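Local coordinates for protein geranyltranstransferase (Agrobacterium tumefaciens, PDB 2H8O) that probably makes farnesyl diphosphate by joining isopentenyl diphosphate to geranyl diphosphate, as a mainly helical, dimeric polyprenyl synthase, at residues A[33-38]-A[323-328]; A[77-82]-A[140-145]; A[92-97]-A[106-111]; A[115-120]-A[161-166]; A[259-264]-A[300-305]. One frame throughout, in Å; residues are numbered along the deposited sequence. Where two conformers were deposited one is given.

Contact 1 of 5, residues A[33-38]-A[323-328]; sequences DAQMTN and LIAAAR
The two ends of the modelled chain meet where Gln35 and Met36, on the first turn of helix 34-57, pack against Ala325 and Arg328 of the C-terminal helix 321-331. The short segments run at 103° to each other, so contact is confined to a small patch at the surface. The methyl of Ala325 lies at its centre, against the Gln35 amide: Gln35 CD is 3.6 Å from Ala325 CB. Beside it Met36 folds back through bends at chi2 and chi3 (-67° and 85°), which carry Met36 CE to 3.4 Å from Ala325 O. The same thioether chain serves Arg328. Met36 SD sits 3.8 Å above one face of the Arg328 guanidinium plane, displaced toward the rim, while Met36 CG comes within 3.5 Å of Arg328 NH2. At the edge of that group lies a water, which accepts from Arg328 NE at 3.3 Å and from Gln35 NE2 at 3.2 Å. Further along helix 34-57, Phe39 touches Ala325 and Ala326. Direct contact between the segments is therefore van der Waals in kind, and the polar link between them runs through the shared water, with two N-H groups directed at one oxygen.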
# COMPACT_ATOMS: atom_id res chain seq x y z
N ASP A 33 4.25 23.33 32.11
CA ASP A 33 5.03 24.39 31.41
C ASP A 33 6.42 23.89 31.01
O ASP A 33 6.73 23.80 29.83
CB ASP A 33 5.14 25.66 32.26
CG ASP A 33 5.70 26.84 31.49
OD1 ASP A 33 5.65 26.82 30.24
OD2 ASP A 33 6.18 27.81 32.13
N ALA A 34 7.26 23.59 32.00
CA ALA A 34 8.54 22.92 31.74
C ALA A 34 8.31 21.53 31.13
O ALA A 34 9.08 21.08 30.28
CB ALA A 34 9.36 22.81 33.02
N GLN A 35 7.23 20.86 31.55
CA GLN A 35 6.87 19.56 30.98
C GLN A 35 6.38 19.72 29.55
O GLN A 35 6.69 18.89 28.69
CB GLN A 35 5.81 18.86 31.84
CG GLN A 35 5.26 17.54 31.26
CD GLN A 35 6.18 16.33 31.45
OE1 GLN A 35 7.41 16.42 31.31
NE2 GLN A 35 5.57 15.17 31.77
N MET A 36 5.60 20.77 29.28
CA MET A 36 5.13 21.03 27.92
C MET A 36 6.30 21.37 27.00
O MET A 36 6.30 20.99 25.83
CB MET A 36 4.06 22.13 27.89
CG MET A 36 2.74 21.74 28.57
SD MET A 36 1.79 20.41 27.76
CE MET A 36 2.56 18.94 28.44
N THR A 37 7.30 22.07 27.54
CA THR A 37 8.55 22.30 26.81
C THR A 37 9.25 20.96 26.52
O THR A 37 9.76 20.75 25.42
CB THR A 37 9.52 23.22 27.59
OG1 THR A 37 8.88 24.48 27.85
CG2 THR A 37 10.79 23.45 26.81
N ASN A 38 9.26 20.07 27.50
CA ASN A 38 9.85 18.74 27.31
C ASN A 38 9.25 18.05 26.08
O ASN A 38 9.99 17.57 25.21
CB ASN A 38 9.66 17.88 28.56
CG ASN A 38 10.51 16.63 28.55
OD1 ASN A 38 11.65 16.63 28.10
ND2 ASN A 38 9.95 15.55 29.08
N LEU A 323 5.64 10.52 27.07
CA LEU A 323 4.35 10.13 26.49
C LEU A 323 3.17 10.73 27.23
O LEU A 323 2.17 11.09 26.62
CB LEU A 323 4.21 8.62 26.42
CG LEU A 323 4.97 7.99 25.25
CD1 LEU A 323 5.02 6.47 25.41
CD2 LEU A 323 4.38 8.40 23.89
N ILE A 324 3.28 10.82 28.55
CA ILE A 324 2.22 11.47 29.34
C ILE A 324 2.12 12.95 28.96
O ILE A 324 1.01 13.48 28.82
CB ILE A 324 2.43 11.24 30.84
CG1 ILE A 324 2.12 9.78 31.15
CG2 ILE A 324 1.54 12.17 31.68
CD1 ILE A 324 2.47 9.37 32.55
N ALA A 325 3.26 13.60 28.74
CA ALA A 325 3.30 15.00 28.29
C ALA A 325 2.64 15.16 26.91
O ALA A 325 1.98 16.16 26.65
CB ALA A 325 4.72 15.52 28.26
N ALA A 326 2.83 14.17 26.05
CA ALA A 326 2.19 14.18 24.74
C ALA A 326 0.67 14.16 24.90
O ALA A 326 -0.03 14.91 24.23
CB ALA A 326 2.65 13.01 23.89
N ALA A 327 0.18 13.32 25.79
CA ALA A 327 -1.26 13.25 26.03
C ALA A 327 -1.79 14.62 26.47
O ALA A 327 -2.80 15.10 25.97
CB ALA A 327 -1.60 12.16 27.07
N ARG A 328 -1.07 15.26 27.39
CA ARG A 328 -1.48 16.57 27.88
C ARG A 328 -1.37 17.65 26.80
O ARG A 328 -2.25 18.49 26.70
CB ARG A 328 -0.67 16.96 29.12
CG ARG A 328 -1.45 17.78 30.11
CD ARG A 328 -0.78 17.82 31.48
NE ARG A 328 0.47 18.59 31.48
CZ ARG A 328 0.54 19.91 31.61
NH1 ARG A 328 -0.55 20.67 31.70
NH2 ARG A 328 1.73 20.50 31.63
O HOH W 1 2.50 16.04 31.69

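Contact 2 of 5, residues A[77-82]-A[140-145]; sequences MRHGVL and PTVHRK
His79 reaches from helix 71-82 to the backbone of Pro140, and each part of its side chain has a different neighbour. Its CB leaves the helix toward segment 140-145, and with CG anti to the backbone N (chi1 -169°) the imidazole is carried across the gap. At one edge of the ring, His79 CD2 lies 3.8 Å from Val142 CG2, a methyl close to the ring plane; this methyl also packs against the backbone of Gly80, with Val142 CG2 3.8 Å from Gly80 N. Over one face, nearest ND1 and CE1, stands Lys145, whose CD is 3.4 Å from His79 CE1. That methylene is 3.5 Å from the centroid of the His79 ring and 19° off its normal, a CH-pi contact. Pro140 belongs to the small hairpin 135-136/139-140 that follows the first aspartate-rich stretch of the polyprenyl synthase fold, and the short helix 142-145 continues from it. Thr141, between them, has its hydroxyl hydrogen-bonded to Asp133 O. At the tip, His79 NE2 donates to Pro140 O over 2.8 Å with an N-H...O angle of 167°, the oxygen lying virtually in the ring plane.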
# COMPACT_ATOMS: atom_id res chain seq x y z
N MET A 77 6.34 13.25 -4.36
CA MET A 77 6.37 12.51 -3.10
C MET A 77 7.05 13.35 -2.01
O MET A 77 6.53 13.45 -0.91
CB MET A 77 7.09 11.15 -3.24
CG MET A 77 6.42 10.16 -4.22
SD MET A 77 7.45 8.69 -4.68
CE MET A 77 7.46 7.81 -3.08
N ARG A 78 8.22 13.91 -2.31
CA ARG A 78 8.91 14.77 -1.35
C ARG A 78 8.05 15.96 -0.93
O ARG A 78 8.03 16.34 0.25
CB ARG A 78 10.22 15.27 -1.92
CG ARG A 78 11.29 14.21 -2.13
CD ARG A 78 12.47 14.82 -2.86
NE ARG A 78 13.47 13.81 -3.20
CZ ARG A 78 14.21 13.81 -4.31
NH1 ARG A 78 15.08 12.83 -4.50
NH2 ARG A 78 14.09 14.78 -5.22
N HIS A 79 7.34 16.55 -1.90
CA HIS A 79 6.46 17.68 -1.61
C HIS A 79 5.36 17.25 -0.64
O HIS A 79 5.03 17.96 0.31
CB HIS A 79 5.86 18.28 -2.88
CG HIS A 79 5.18 19.59 -2.66
ND1 HIS A 79 5.89 20.76 -2.44
CD2 HIS A 79 3.87 19.92 -2.56
CE1 HIS A 79 5.03 21.75 -2.25
NE2 HIS A 79 3.81 21.27 -2.32
N GLY A 80 4.80 16.07 -0.88
CA GLY A 80 3.76 15.54 -0.02
C GLY A 80 4.24 15.34 1.40
O GLY A 80 3.54 15.63 2.37
N VAL A 81 5.47 14.85 1.53
CA VAL A 81 6.09 14.66 2.85
C VAL A 81 6.44 16.00 3.51
O VAL A 81 6.21 16.19 4.70
CB VAL A 81 7.30 13.72 2.77
CG1 VAL A 81 8.03 13.63 4.09
CG2 VAL A 81 6.85 12.31 2.36
N LEU A 82 6.96 16.94 2.74
CA LEU A 82 7.26 18.29 3.25
C LEU A 82 6.06 18.94 3.93
O LEU A 82 6.20 19.57 4.98
CB LEU A 82 7.73 19.19 2.10
CG LEU A 82 8.23 20.56 2.56
CD1 LEU A 82 9.52 20.40 3.31
CD2 LEU A 82 8.39 21.44 1.34
N PRO A 140 1.31 25.13 -1.83
CA PRO A 140 0.40 24.48 -2.76
C PRO A 140 0.32 22.99 -2.46
O PRO A 140 1.29 22.38 -2.04
CB PRO A 140 1.06 24.71 -4.13
CG PRO A 140 2.48 25.03 -3.81
CD PRO A 140 2.48 25.70 -2.50
N THR A 141 -0.86 22.44 -2.63
CA THR A 141 -1.02 21.00 -2.53
C THR A 141 -0.35 20.31 -3.72
O THR A 141 -0.01 20.92 -4.71
CB THR A 141 -2.50 20.64 -2.43
OG1 THR A 141 -3.22 21.33 -3.44
CG2 THR A 141 -3.07 21.02 -1.07
N VAL A 142 -0.15 19.00 -3.60
CA VAL A 142 0.62 18.30 -4.62
C VAL A 142 -0.04 18.40 -6.00
O VAL A 142 0.67 18.60 -6.98
CB VAL A 142 0.89 16.81 -4.23
CG1 VAL A 142 1.51 16.04 -5.38
CG2 VAL A 142 1.78 16.77 -3.00
N HIS A 143 -1.37 18.31 -6.08
CA HIS A 143 -2.04 18.35 -7.39
C HIS A 143 -1.97 19.75 -8.02
O HIS A 143 -2.03 19.88 -9.24
CB HIS A 143 -3.50 17.85 -7.36
CG HIS A 143 -4.39 18.63 -6.45
ND1 HIS A 143 -4.44 18.39 -5.10
CD2 HIS A 143 -5.25 19.66 -6.69
CE1 HIS A 143 -5.29 19.23 -4.54
NE2 HIS A 143 -5.80 20.01 -5.48
N ARG A 144 -1.83 20.77 -7.19
CA ARG A 144 -1.68 22.15 -7.66
C ARG A 144 -0.26 22.43 -8.14
O ARG A 144 -0.08 23.03 -9.20
CB ARG A 144 -2.08 23.13 -6.56
CG ARG A 144 -3.54 23.03 -6.19
CD ARG A 144 -4.40 23.80 -7.14
NE ARG A 144 -4.15 25.23 -6.98
CZ ARG A 144 -4.71 26.19 -7.71
NH1 ARG A 144 -5.59 25.89 -8.67
NH2 ARG A 144 -4.40 27.46 -7.48
N LYS A 145 0.75 22.00 -7.39
CA LYS A 145 2.15 22.20 -7.78
C LYS A 145 2.56 21.32 -8.98
O LYS A 145 3.37 21.74 -9.83
CB LYS A 145 3.06 21.95 -6.58
CG LYS A 145 4.54 22.15 -6.86
CD LYS A 145 5.35 22.20 -5.57
CE LYS A 145 6.83 22.50 -5.86
NZ LYS A 145 7.09 23.94 -6.17

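Contact 3 of 5, residues A[92-97]-A[106-111]; sequences LVIESV and AGLHVG
Val93 and Val97 fit against a strip of bare backbone at Gly107 and Gly111, with Ile94 on the flank. Val93 points toward this strip. Val93 CG1, anti to the backbone N (chi1 177°), comes 3.5 Å from Gly107 O and 3.8 Å from Gly111 N, so that one methyl spans the turn between the two glycines. Val93 CG1 is also 4.1 Å from Val110 CG1, the branch that borders the strip on one flank. One turn further on, Val97 also faces the partner helix and sets Val97 CG2 at 3.8 Å from Gly107 CA. Ile94 is turned differently: it leaves its helix obliquely and lies alongside Leu108, both side chains extending in the same direction, with Ile94 CD1 4.1 Å from Leu108 CD1. The glycines are spaced as a GxxxG motif, and helices 88-99 and 104-125 are consecutive in the chain, forming an antiparallel helical hairpin with 156° between the segment directions. The lack of a side chain at Gly107 allows a close approach: the axes come within 8.2 Å, and the CA atoms of Ile94 and Gly107 are only 4.9 Å apart. Gly111 presents bare backbone to Val93. Around this core, Ile236 of helix 211-237 touches Val97 and Val110. On the Ile94 and Leu108 flank, helix 34-57 contributes Asn46 and Thr50 against Ile94, and Leu53 against Leu108.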
# COMPACT_ATOMS: atom_id res chain seq x y z
N LEU A 92 5.26 9.33 18.30
CA LEU A 92 4.63 8.32 19.14
C LEU A 92 5.30 6.95 18.97
O LEU A 92 5.51 6.21 19.96
CB LEU A 92 3.12 8.25 18.87
CG LEU A 92 2.32 9.48 19.32
CD1 LEU A 92 0.92 9.47 18.70
CD2 LEU A 92 2.24 9.57 20.84
N VAL A 93 5.66 6.59 17.75
CA VAL A 93 6.39 5.35 17.50
C VAL A 93 7.75 5.35 18.25
O VAL A 93 8.08 4.43 19.04
CB VAL A 93 6.61 5.08 16.02
CG1 VAL A 93 7.44 3.81 15.84
CG2 VAL A 93 5.26 4.97 15.28
N ILE A 94 8.52 6.39 18.00
CA ILE A 94 9.85 6.54 18.61
C ILE A 94 9.75 6.46 20.13
O ILE A 94 10.55 5.79 20.79
CB ILE A 94 10.48 7.88 18.16
CG1 ILE A 94 10.84 7.82 16.66
CG2 ILE A 94 11.72 8.21 19.01
CD1 ILE A 94 11.08 9.16 16.03
N GLU A 95 8.79 7.18 20.70
CA GLU A 95 8.70 7.27 22.17
C GLU A 95 8.08 6.02 22.81
O GLU A 95 8.43 5.66 23.93
CB GLU A 95 8.02 8.57 22.60
CG GLU A 95 8.86 9.83 22.21
CD GLU A 95 10.29 9.83 22.82
OE1 GLU A 95 10.48 9.29 23.95
OE2 GLU A 95 11.23 10.40 22.21
N SER A 96 7.19 5.34 22.09
CA SER A 96 6.68 4.04 22.55
C SER A 96 7.82 3.03 22.57
O SER A 96 8.00 2.28 23.55
CB SER A 96 5.55 3.54 21.65
OG SER A 96 5.07 2.29 22.11
N VAL A 97 8.62 3.02 21.50
CA VAL A 97 9.78 2.16 21.44
C VAL A 97 10.74 2.46 22.61
O VAL A 97 11.21 1.53 23.29
CB VAL A 97 10.51 2.26 20.09
CG1 VAL A 97 11.82 1.47 20.13
CG2 VAL A 97 9.62 1.74 18.93
N ALA A 106 15.08 0.86 14.71
CA ALA A 106 13.85 0.25 14.20
C ALA A 106 12.66 1.19 14.41
O ALA A 106 11.82 1.38 13.52
CB ALA A 106 13.63 -1.09 14.87
N GLY A 107 12.62 1.83 15.58
CA GLY A 107 11.61 2.86 15.85
C GLY A 107 11.60 4.00 14.85
O GLY A 107 10.54 4.43 14.39
N LEU A 108 12.79 4.46 14.48
CA LEU A 108 12.92 5.53 13.50
C LEU A 108 12.42 5.09 12.11
O LEU A 108 11.70 5.83 11.44
CB LEU A 108 14.37 5.99 13.42
CG LEU A 108 14.63 7.24 12.59
CD1 LEU A 108 13.98 8.46 13.22
CD2 LEU A 108 16.13 7.44 12.40
N HIS A 109 12.78 3.87 11.70
CA HIS A 109 12.34 3.35 10.39
C HIS A 109 10.84 3.18 10.36
O HIS A 109 10.19 3.59 9.40
CB HIS A 109 13.06 2.04 10.08
CG HIS A 109 14.41 2.25 9.48
ND1 HIS A 109 15.44 2.83 10.19
CD2 HIS A 109 14.86 2.08 8.23
CE1 HIS A 109 16.49 2.98 9.39
NE2 HIS A 109 16.16 2.53 8.20
N VAL A 110 10.28 2.57 11.41
CA VAL A 110 8.80 2.38 11.45
C VAL A 110 8.07 3.72 11.52
O VAL A 110 7.05 3.90 10.86
CB VAL A 110 8.39 1.44 12.58
CG1 VAL A 110 6.88 1.33 12.68
CG2 VAL A 110 9.04 0.08 12.33
N GLY A 111 8.60 4.68 12.29
CA GLY A 111 8.03 6.03 12.32
C GLY A 111 8.03 6.67 10.94
O GLY A 111 7.05 7.28 10.52

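Contact 4 of 5, residues A[115-120]-A[161-166]; sequences ECLHCY and LAFDII
Cys116 and Ile165 make the closest approach between segments 115-120 and 161-166, which run nearly antiparallel (176°), with Cys116 SG 3.8 Å from Ile165 CD1. The thiol reaches it because SG is anti to the carbonyl carbon, beside the backbone N (chi1 -78°), while Ile165 directs CG1 and its CD1 back toward helix 104-125. Next to this pair, the small Ala162 brings the backbones together: Ala162 CA is 5.7 Å from Cys116 CA, and Ala162 CB lies 4.1 Å from Leu117 CB. Elsewhere the packing is looser. Cys116 SG is 4.3 Å from Leu161 CD2, and on the other flank Leu117 CD1 approaches the Phe163 ring obliquely, 4.4 Å from Phe163 CE2. This looser flank is not a solvent side, since every touching residue is buried. Helix 175-189 packs there, Leu185 against Leu117 and Val182 against Phe163, and the Phe163 ring stacks on Phe163 of the second subunit. Asp164, a residue further on, forms a salt bridge with Arg187 of that subunit. Helix 104-125 runs on into the first aspartate-rich motif of the family. The pairing itself is buried and wholly apolar, held by van der Waals contacts of thiol, methyl, branched chains and an aromatic ring, while the charge of the neighbouring Asp164 is used at the dimer interface.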
# COMPACT_ATOMS: atom_id res chain seq x y z
N GLU A 115 4.84 7.81 8.77
CA GLU A 115 4.73 9.16 8.25
C GLU A 115 4.47 9.19 6.73
O GLU A 115 3.69 10.03 6.23
CB GLU A 115 5.96 9.99 8.63
CG GLU A 115 5.80 11.50 8.39
CD GLU A 115 4.67 12.20 9.15
OE1 GLU A 115 4.08 11.63 10.09
OE2 GLU A 115 4.36 13.36 8.83
N CYS A 116 5.14 8.31 5.98
CA CYS A 116 4.88 8.22 4.55
C CYS A 116 3.41 7.92 4.32
O CYS A 116 2.77 8.50 3.46
CB CYS A 116 5.70 7.12 3.88
SG CYS A 116 7.41 7.59 3.60
N LEU A 117 2.86 6.99 5.11
CA LEU A 117 1.45 6.62 4.94
C LEU A 117 0.55 7.81 5.32
O LEU A 117 -0.39 8.15 4.60
CB LEU A 117 1.14 5.35 5.74
CG LEU A 117 -0.16 4.63 5.32
CD1 LEU A 117 -0.08 3.11 5.52
CD2 LEU A 117 -1.34 5.26 6.00
N HIS A 118 0.81 8.42 6.48
CA HIS A 118 0.06 9.62 6.83
C HIS A 118 0.07 10.65 5.69
O HIS A 118 -0.96 11.20 5.31
CB HIS A 118 0.62 10.23 8.13
CG HIS A 118 0.08 11.58 8.44
ND1 HIS A 118 -1.26 11.81 8.69
CD2 HIS A 118 0.70 12.78 8.54
CE1 HIS A 118 -1.43 13.11 8.93
NE2 HIS A 118 -0.26 13.71 8.84
N CYS A 119 1.24 10.92 5.14
CA CYS A 119 1.36 11.93 4.10
C CYS A 119 0.65 11.52 2.82
O CYS A 119 0.08 12.38 2.14
CB CYS A 119 2.82 12.27 3.84
SG CYS A 119 3.61 13.12 5.24
N TYR A 120 0.64 10.23 2.48
CA TYR A 120 -0.09 9.79 1.29
C TYR A 120 -1.55 10.14 1.47
O TYR A 120 -2.23 10.56 0.52
CB TYR A 120 0.08 8.28 1.02
CG TYR A 120 -1.20 7.44 1.15
CD1 TYR A 120 -2.19 7.47 0.17
CD2 TYR A 120 -1.38 6.58 2.23
CE1 TYR A 120 -3.34 6.72 0.28
CE2 TYR A 120 -2.52 5.83 2.35
CZ TYR A 120 -3.50 5.88 1.37
OH TYR A 120 -4.68 5.13 1.45
N LEU A 161 5.54 2.62 -0.46
CA LEU A 161 6.85 2.78 0.20
C LEU A 161 6.79 2.51 1.71
O LEU A 161 7.76 1.99 2.30
CB LEU A 161 7.41 4.19 -0.06
CG LEU A 161 8.92 4.32 0.20
CD1 LEU A 161 9.69 3.54 -0.86
CD2 LEU A 161 9.29 5.77 0.20
N ALA A 162 5.68 2.87 2.36
CA ALA A 162 5.51 2.60 3.79
C ALA A 162 5.78 1.13 4.10
O ALA A 162 6.47 0.79 5.06
CB ALA A 162 4.12 3.02 4.26
N PHE A 163 5.24 0.24 3.27
CA PHE A 163 5.42 -1.19 3.47
C PHE A 163 6.84 -1.67 3.17
O PHE A 163 7.39 -2.48 3.93
CB PHE A 163 4.34 -1.98 2.74
CG PHE A 163 2.99 -1.76 3.34
CD1 PHE A 163 2.68 -2.38 4.53
CD2 PHE A 163 2.08 -0.87 2.79
CE1 PHE A 163 1.43 -2.18 5.12
CE2 PHE A 163 0.86 -0.66 3.37
CZ PHE A 163 0.53 -1.31 4.54
N ASP A 164 7.43 -1.13 2.11
CA ASP A 164 8.85 -1.33 1.84
C ASP A 164 9.72 -0.96 3.05
O ASP A 164 10.58 -1.72 3.46
CB ASP A 164 9.27 -0.52 0.61
CG ASP A 164 10.67 -0.86 0.11
OD1 ASP A 164 11.26 -1.88 0.52
OD2 ASP A 164 11.19 -0.09 -0.74
N ILE A 165 9.49 0.22 3.62
CA ILE A 165 10.32 0.71 4.72
C ILE A 165 10.21 -0.19 5.94
O ILE A 165 11.21 -0.50 6.60
CB ILE A 165 9.92 2.15 5.09
CG1 ILE A 165 10.25 3.10 3.94
CG2 ILE A 165 10.62 2.61 6.38
CD1 ILE A 165 9.53 4.42 4.03
N ILE A 166 9.00 -0.65 6.24
CA ILE A 166 8.86 -1.55 7.38
C ILE A 166 9.57 -2.88 7.18
O ILE A 166 10.26 -3.36 8.07
CB ILE A 166 7.40 -1.80 7.70
CG1 ILE A 166 6.79 -0.54 8.28
CG2 ILE A 166 7.24 -2.97 8.71
CD1 ILE A 166 5.31 -0.61 8.45

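Contact 5 of 5, residues A[259-264]-A[300-305]; sequences QLADDL and EKLQEQ
Leu260 and Leu302 face each other at the centre, with Leu260 CB 3.8 Å from Leu302 CD2. Leu302 CD2 also reaches the backbone, 4.0 Å from Ala261 N, and lies 4.3 Å from Ala261 CB, so it rests against the shoulder of helix 241-267. Leu260 in turn extends CD1 between two longer chains that it meets at about right angles: Leu260 CD1 is 3.8 Å from Lys301 CG and 3.8 Å from Gln305 OE1. Lys301 bends at chi2 and chi3 (57° and 74°), which turns its amine away, leaving the aliphatic base to make the contact. Gln305 comes across extended beyond CG, and its OE1 is fixed by a hydrogen bond with Ser257 OG, one turn before Leu260. Ser257 also touches Leu302. The axes are 10.1 Å apart and antiparallel in sense, a pairing spaced by leucines. On helix 241-267, away from helix 295-312, lie Asp262 and Asp263, the opening pair of the second DDxxD motif, which in this family binds magnesium with the substrate diphosphate. Gln259 NE2 donates to Asp263 OD2 over 2.9 Å, on the syn side and 34° out of the carboxylate plane, and Gln259 OE1 is bonded to Thr222 OG1. The helix is thus two-sided: apolar carbons anchor it on helix 295-312, while a chain from Thr222 through Gln259 probably steadies an aspartate of the motif.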
# COMPACT_ATOMS: atom_id res chain seq x y z
N GLN A 259 -8.82 13.94 18.40
CA GLN A 259 -10.04 14.28 17.67
C GLN A 259 -10.86 15.36 18.39
O GLN A 259 -11.25 16.36 17.77
CB GLN A 259 -10.90 13.02 17.48
CG GLN A 259 -12.14 13.23 16.63
CD GLN A 259 -11.80 13.65 15.23
OE1 GLN A 259 -10.95 13.02 14.57
NE2 GLN A 259 -12.42 14.73 14.75
N LEU A 260 -11.12 15.18 19.68
CA LEU A 260 -11.88 16.14 20.48
C LEU A 260 -11.21 17.51 20.52
O LEU A 260 -11.86 18.53 20.29
CB LEU A 260 -12.05 15.67 21.91
CG LEU A 260 -13.25 14.83 22.32
CD1 LEU A 260 -13.17 14.55 23.79
CD2 LEU A 260 -14.56 15.54 21.97
N ALA A 261 -9.92 17.53 20.81
CA ALA A 261 -9.18 18.79 20.90
C ALA A 261 -9.30 19.55 19.59
O ALA A 261 -9.49 20.77 19.59
CB ALA A 261 -7.70 18.55 21.26
N ASP A 262 -9.20 18.82 18.48
CA ASP A 262 -9.25 19.43 17.15
C ASP A 262 -10.62 20.02 16.87
O ASP A 262 -10.74 21.14 16.38
CB ASP A 262 -8.87 18.43 16.06
CG ASP A 262 -8.36 19.11 14.81
OD1 ASP A 262 -7.32 19.80 14.91
OD2 ASP A 262 -8.98 18.97 13.73
N ASP A 263 -11.67 19.25 17.19
CA ASP A 263 -13.03 19.72 16.98
C ASP A 263 -13.37 20.89 17.90
O ASP A 263 -14.11 21.78 17.51
CB ASP A 263 -14.04 18.57 17.13
CG ASP A 263 -13.94 17.54 16.01
OD1 ASP A 263 -13.52 17.91 14.89
OD2 ASP A 263 -14.27 16.36 16.26
N LEU A 264 -12.83 20.89 19.12
CA LEU A 264 -12.96 22.03 20.04
C LEU A 264 -12.28 23.29 19.49
O LEU A 264 -12.86 24.37 19.52
CB LEU A 264 -12.37 21.72 21.42
CG LEU A 264 -13.25 21.11 22.51
CD1 LEU A 264 -14.55 21.92 22.72
CD2 LEU A 264 -13.59 19.68 22.19
N GLU A 300 -14.61 18.26 29.52
CA GLU A 300 -14.51 17.30 30.62
C GLU A 300 -14.02 15.93 30.12
O GLU A 300 -13.18 15.31 30.75
CB GLU A 300 -15.85 17.18 31.37
CG GLU A 300 -15.96 15.99 32.34
CD GLU A 300 -14.91 15.99 33.45
OE1 GLU A 300 -14.67 14.90 34.02
OE2 GLU A 300 -14.32 17.06 33.75
N LYS A 301 -14.55 15.48 28.99
CA LYS A 301 -14.16 14.19 28.42
C LYS A 301 -12.67 14.20 28.02
O LYS A 301 -11.97 13.22 28.23
CB LYS A 301 -15.06 13.82 27.23
CG LYS A 301 -14.78 12.47 26.57
CD LYS A 301 -14.84 11.28 27.55
CE LYS A 301 -16.25 10.90 27.97
NZ LYS A 301 -16.89 9.92 27.02
N LEU A 302 -12.19 15.32 27.47
CA LEU A 302 -10.75 15.47 27.17
C LEU A 302 -9.91 15.29 28.43
O LEU A 302 -8.92 14.59 28.43
CB LEU A 302 -10.44 16.87 26.62
CG LEU A 302 -10.36 17.09 25.12
CD1 LEU A 302 -10.05 18.56 24.87
CD2 LEU A 302 -9.30 16.19 24.49
N GLN A 303 -10.31 15.99 29.49
CA GLN A 303 -9.62 15.91 30.76
C GLN A 303 -9.60 14.47 31.28
O GLN A 303 -8.59 14.01 31.80
CB GLN A 303 -10.34 16.82 31.77
CG GLN A 303 -9.46 17.40 32.86
CD GLN A 303 -10.23 18.34 33.80
OE1 GLN A 303 -11.46 18.43 33.75
NE2 GLN A 303 -9.50 19.04 34.67
N GLU A 304 -10.73 13.77 31.15
CA GLU A 304 -10.84 12.37 31.56
C GLU A 304 -9.88 11.48 30.78
O GLU A 304 -9.20 10.64 31.37
CB GLU A 304 -12.27 11.84 31.33
CG GLU A 304 -13.31 12.38 32.31
CD GLU A 304 -14.73 11.99 31.92
OE1 GLU A 304 -14.92 11.01 31.15
OE2 GLU A 304 -15.68 12.67 32.38
N GLN A 305 -9.83 11.67 29.47
CA GLN A 305 -8.97 10.86 28.59
C GLN A 305 -7.48 11.05 28.88
O GLN A 305 -6.71 10.09 28.80
CB GLN A 305 -9.28 11.14 27.12
CG GLN A 305 -10.57 10.49 26.69
CD GLN A 305 -11.16 11.09 25.45
OE1 GLN A 305 -10.58 11.99 24.84
NE2 GLN A 305 -12.32 10.58 25.06

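Overall arrangement
Contacts 1, 3, 4 and 2 form a connected series through the helical bundle. Contact 1 touches contact 3 through Leu323 CD2 and Leu92 CD2, 3.9 Å apart. Contacts 3 and 4 share helix 104-125, their centres about 13 Å apart. Contact 4 meets contact 2, centres about 15 Å apart, where Met77 CE lies 4.3 Å from Leu161 CD2. Contact 5 touches none of the others; its nearest atoms are about 6 Å from contact 1, with centres about 16 Å apart, and it lies across the chain's centre from contact 4. Contacts 4 and 5 use the helix that leads into the first aspartate-rich motif and the helix that carries the second, between which this family's active-site cavity is expected.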